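Local coordinates for hypothetical protein (Bacteroides uniformis, PDB 4QE0), which is of unknown function but belongs to the DUF5043 family and carries an antiparallel beta sheet accompanied by helices, at residues 39-45 against 122-128. Residues are numbered along the deposited sequence; the frame is centred on the assembly and turned at random.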
loop_
_atom_site.group_PDB
_atom_site.type_symbol
_atom_site.label_atom_id
_atom_site.label_comp_id
_atom_site.label_asym_id
_atom_site.label_seq_id
_atom_site.Cartn_x
_atom_site.Cartn_y
_atom_site.Cartn_z
ATOM N N SER A 39 -29.709 0.031 -14.036
ATOM C CA SER A 39 -29.015 -0.811 -13.048
ATOM C C SER A 39 -28.377 -0.017 -11.899
ATOM O O SER A 39 -28.015 -0.602 -10.885
ATOM C CB SER A 39 -27.914 -1.581 -13.756
ATOM O OG SER A 39 -26.952 -0.665 -14.247
ATOM N N GLN A 40 -28.230 1.290 -12.088
ATOM C CA GLN A 40 -27.511 2.169 -11.169
ATOM C C GLN A 40 -26.027 1.748 -10.982
ATOM O O GLN A 40 -25.431 1.995 -9.942
ATOM C CB GLN A 40 -28.268 2.261 -9.849
ATOM C CG GLN A 40 -29.598 2.998 -10.008
ATOM C CD GLN A 40 -29.377 4.462 -10.288
ATOM O OE1 GLN A 40 -28.809 5.166 -9.464
ATOM N NE2 GLN A 40 -29.818 4.931 -11.445
ATOM N N PHE A 41 -25.465 1.139 -12.020
ATOM C CA PHE A 41 -24.070 0.701 -12.047
ATOM C C PHE A 41 -23.179 1.856 -12.481
ATOM O O PHE A 41 -23.471 2.541 -13.470
ATOM C CB PHE A 41 -23.943 -0.446 -13.046
ATOM C CG PHE A 41 -22.630 -1.177 -13.010
ATOM C CD1 PHE A 41 -22.210 -1.793 -11.851
ATOM C CD2 PHE A 41 -21.847 -1.283 -14.145
ATOM C CE1 PHE A 41 -21.030 -2.503 -11.816
ATOM C CE2 PHE A 41 -20.650 -1.996 -14.113
ATOM C CZ PHE A 41 -20.259 -2.604 -12.952
ATOM N N VAL A 42 -22.126 2.103 -11.709
ATOM C CA VAL A 42 -21.220 3.212 -11.922
ATOM C C VAL A 42 -19.890 2.700 -12.430
ATOM O O VAL A 42 -19.387 1.715 -11.919
ATOM C CB VAL A 42 -20.953 3.974 -10.614
ATOM C CG1 VAL A 42 -20.036 5.162 -10.857
ATOM C CG2 VAL A 42 -22.257 4.409 -9.968
ATOM N N THR A 43 -19.340 3.389 -13.425
ATOM C CA THR A 43 -17.974 3.157 -13.905
ATOM C C THR A 43 -17.249 4.494 -13.703
ATOM O O THR A 43 -17.661 5.512 -14.244
ATOM C CB THR A 43 -17.958 2.712 -15.386
ATOM O OG1 THR A 43 -18.773 1.538 -15.548
ATOM C CG2 THR A 43 -16.538 2.406 -15.856
ATOM N N LEU A 44 -16.221 4.489 -12.860
ATOM C CA LEU A 44 -15.512 5.687 -12.428
ATOM C C LEU A 44 -14.063 5.579 -12.849
ATOM O O LEU A 44 -13.389 4.596 -12.510
ATOM C CB LEU A 44 -15.627 5.814 -10.905
ATOM C CG LEU A 44 -14.949 7.013 -10.240
ATOM C CD1 LEU A 44 -15.641 8.293 -10.705
ATOM C CD2 LEU A 44 -14.976 6.898 -8.721
ATOM N N TYR A 45 -13.570 6.584 -13.568
ATOM C CA TYR A 45 -12.240 6.521 -14.160
ATOM C C TYR A 45 -11.661 7.861 -14.496
ATOM O O TYR A 45 -12.386 8.785 -14.830
ATOM C CB TYR A 45 -12.243 5.656 -15.423
ATOM C CG TYR A 45 -13.217 6.057 -16.503
ATOM C CD1 TYR A 45 -14.568 5.735 -16.405
ATOM C CD2 TYR A 45 -12.792 6.738 -17.640
ATOM C CE1 TYR A 45 -15.469 6.077 -17.408
ATOM C CE2 TYR A 45 -13.686 7.060 -18.650
ATOM C CZ TYR A 45 -15.024 6.725 -18.524
ATOM O OH TYR A 45 -15.950 7.053 -19.484
ATOM N N ASN A 122 -9.620 1.569 -13.222
ATOM C CA ASN A 122 -10.974 2.066 -13.096
ATOM C C ASN A 122 -11.720 1.309 -12.021
ATOM O O ASN A 122 -11.240 0.271 -11.537
ATOM C CB ASN A 122 -11.706 2.093 -14.436
ATOM C CG ASN A 122 -11.905 0.723 -15.041
ATOM O OD1 ASN A 122 -12.622 -0.093 -14.499
ATOM N ND2 ASN A 122 -11.316 0.496 -16.206
ATOM N N PHE A 123 -12.839 1.874 -11.603
ATOM C CA PHE A 123 -13.609 1.394 -10.461
ATOM C C PHE A 123 -15.074 1.166 -10.873
ATOM O O PHE A 123 -15.627 1.917 -11.692
ATOM C CB PHE A 123 -13.534 2.406 -9.327
ATOM C CG PHE A 123 -12.140 2.739 -8.900
ATOM C CD1 PHE A 123 -11.446 1.882 -8.060
ATOM C CD2 PHE A 123 -11.482 3.864 -9.383
ATOM C CE1 PHE A 123 -10.134 2.165 -7.692
ATOM C CE2 PHE A 123 -10.171 4.148 -9.004
ATOM C CZ PHE A 123 -9.504 3.298 -8.146
ATOM N N ASN A 124 -15.705 0.146 -10.287
ATOM C CA ASN A 124 -17.128 -0.097 -10.496
ATOM C C ASN A 124 -17.803 -0.347 -9.159
ATOM O O ASN A 124 -17.249 -1.005 -8.276
ATOM C CB ASN A 124 -17.405 -1.305 -11.407
ATOM C CG ASN A 124 -16.980 -1.086 -12.839
ATOM O OD1 ASN A 124 -16.000 -1.650 -13.276
ATOM N ND2 ASN A 124 -17.716 -0.274 -13.573
ATOM N N PHE A 125 -19.003 0.208 -9.016
ATOM C CA PHE A 125 -19.851 -0.032 -7.866
ATOM C C PHE A 125 -21.255 0.472 -8.237
ATOM O O PHE A 125 -21.461 0.929 -9.354
ATOM C CB PHE A 125 -19.340 0.723 -6.630
ATOM C CG PHE A 125 -18.999 2.166 -6.895
ATOM C CD1 PHE A 125 -19.978 3.160 -6.817
ATOM C CD2 PHE A 125 -17.688 2.535 -7.202
ATOM C CE1 PHE A 125 -19.660 4.476 -7.075
ATOM C CE2 PHE A 125 -17.359 3.854 -7.429
ATOM C CZ PHE A 125 -18.341 4.826 -7.365
ATOM N N PHE A 126 -22.199 0.384 -7.316
ATOM C CA PHE A 126 -23.574 0.838 -7.586
ATOM C C PHE A 126 -23.877 2.090 -6.780
ATOM O O PHE A 126 -23.316 2.285 -5.707
ATOM C CB PHE A 126 -24.558 -0.272 -7.249
ATOM C CG PHE A 126 -24.453 -1.472 -8.159
ATOM C CD1 PHE A 126 -23.534 -2.487 -7.917
ATOM C CD2 PHE A 126 -25.295 -1.593 -9.250
ATOM C CE1 PHE A 126 -23.447 -3.588 -8.752
ATOM C CE2 PHE A 126 -25.231 -2.695 -10.077
ATOM C CZ PHE A 126 -24.309 -3.693 -9.836
ATOM N N THR A 127 -24.790 2.925 -7.275
ATOM C CA THR A 127 -25.080 4.190 -6.611
ATOM C C THR A 127 -25.729 3.995 -5.245
ATOM O O THR A 127 -25.666 4.883 -4.389
ATOM C CB THR A 127 -26.048 5.056 -7.407
ATOM O OG1 THR A 127 -27.308 4.388 -7.464
ATOM C CG2 THR A 127 -25.522 5.325 -8.792
ATOM N N PHE A 128 -26.324 2.826 -5.029
ATOM C CA PHE A 128 -26.961 2.512 -3.753
ATOM C C PHE A 128 -26.015 1.878 -2.738
ATOM O O PHE A 128 -26.434 1.537 -1.632
ATOM C CB PHE A 128 -28.184 1.626 -3.960
ATOM C CG PHE A 128 -27.937 0.419 -4.843
ATOM C CD1 PHE A 128 -27.317 -0.706 -4.350
ATOM C CD2 PHE A 128 -28.378 0.417 -6.159
ATOM C CE1 PHE A 128 -27.128 -1.815 -5.153
ATOM C CE2 PHE A 128 -28.184 -0.680 -6.963
ATOM C CZ PHE A 128 -27.568 -1.796 -6.459
#
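Phe41 extends CG opposite its own backbone N (chi1 -169°), while Phe126 turns CG away from its carbonyl carbon (chi1 -67°), and the two rings meet obliquely: CD1 of Phe41 lies over one face of the Phe126 ring, near its rim, 3.5 Å from CZ. Ser39 O sits at the edge of that ring, 3.3 Å from CD2. The Phe41 ring also reaches Asn124, whose amide is almost parallel to it (planes 6° apart), with Phe41 CZ 3.5 Å from Asn124 CB. ND2 of this amide donates to Val42 O at 3.1 Å; Phe125 N reaches the same oxygen from the opposite face of its plane, in a longer bond of 3.3 Å. Two donors thus grip Val42 O, and the side-chain bond, together with the Phe41 ring alongside, helps hold the Asn124 amide in place. On the other face of the sheet Val42 CB makes a CH-pi contact over the Phe125 ring, 4.2 Å from its centroid, and Leu44 CD2 approaches the ring's edge. Where the pairing ends, Gln40 O accepts from Thr127 N, and Thr127 OG1 donates to Gln40 OE1 at 2.6 Å, in the carbonyl plane and on a lone pair. Replacing Phe126 with an alanine would probably leave the Phe41 ring without its aromatic neighbour, held across this contact mainly by Asn124, and open a gap beside Ser39 O. Strands 41-45 and 118-126 run antiparallel at the middle of a six-stranded sheet, with ladder bonds between Val42 and Phe125 and between Leu44 and Phe123. Strand 29-36 flanks the pair beyond 41-45 and strand 106-111 beyond 118-126, while helix 136-143 packs on the Leu44 and Phe123 face, bringing Tyr139 against both side chains.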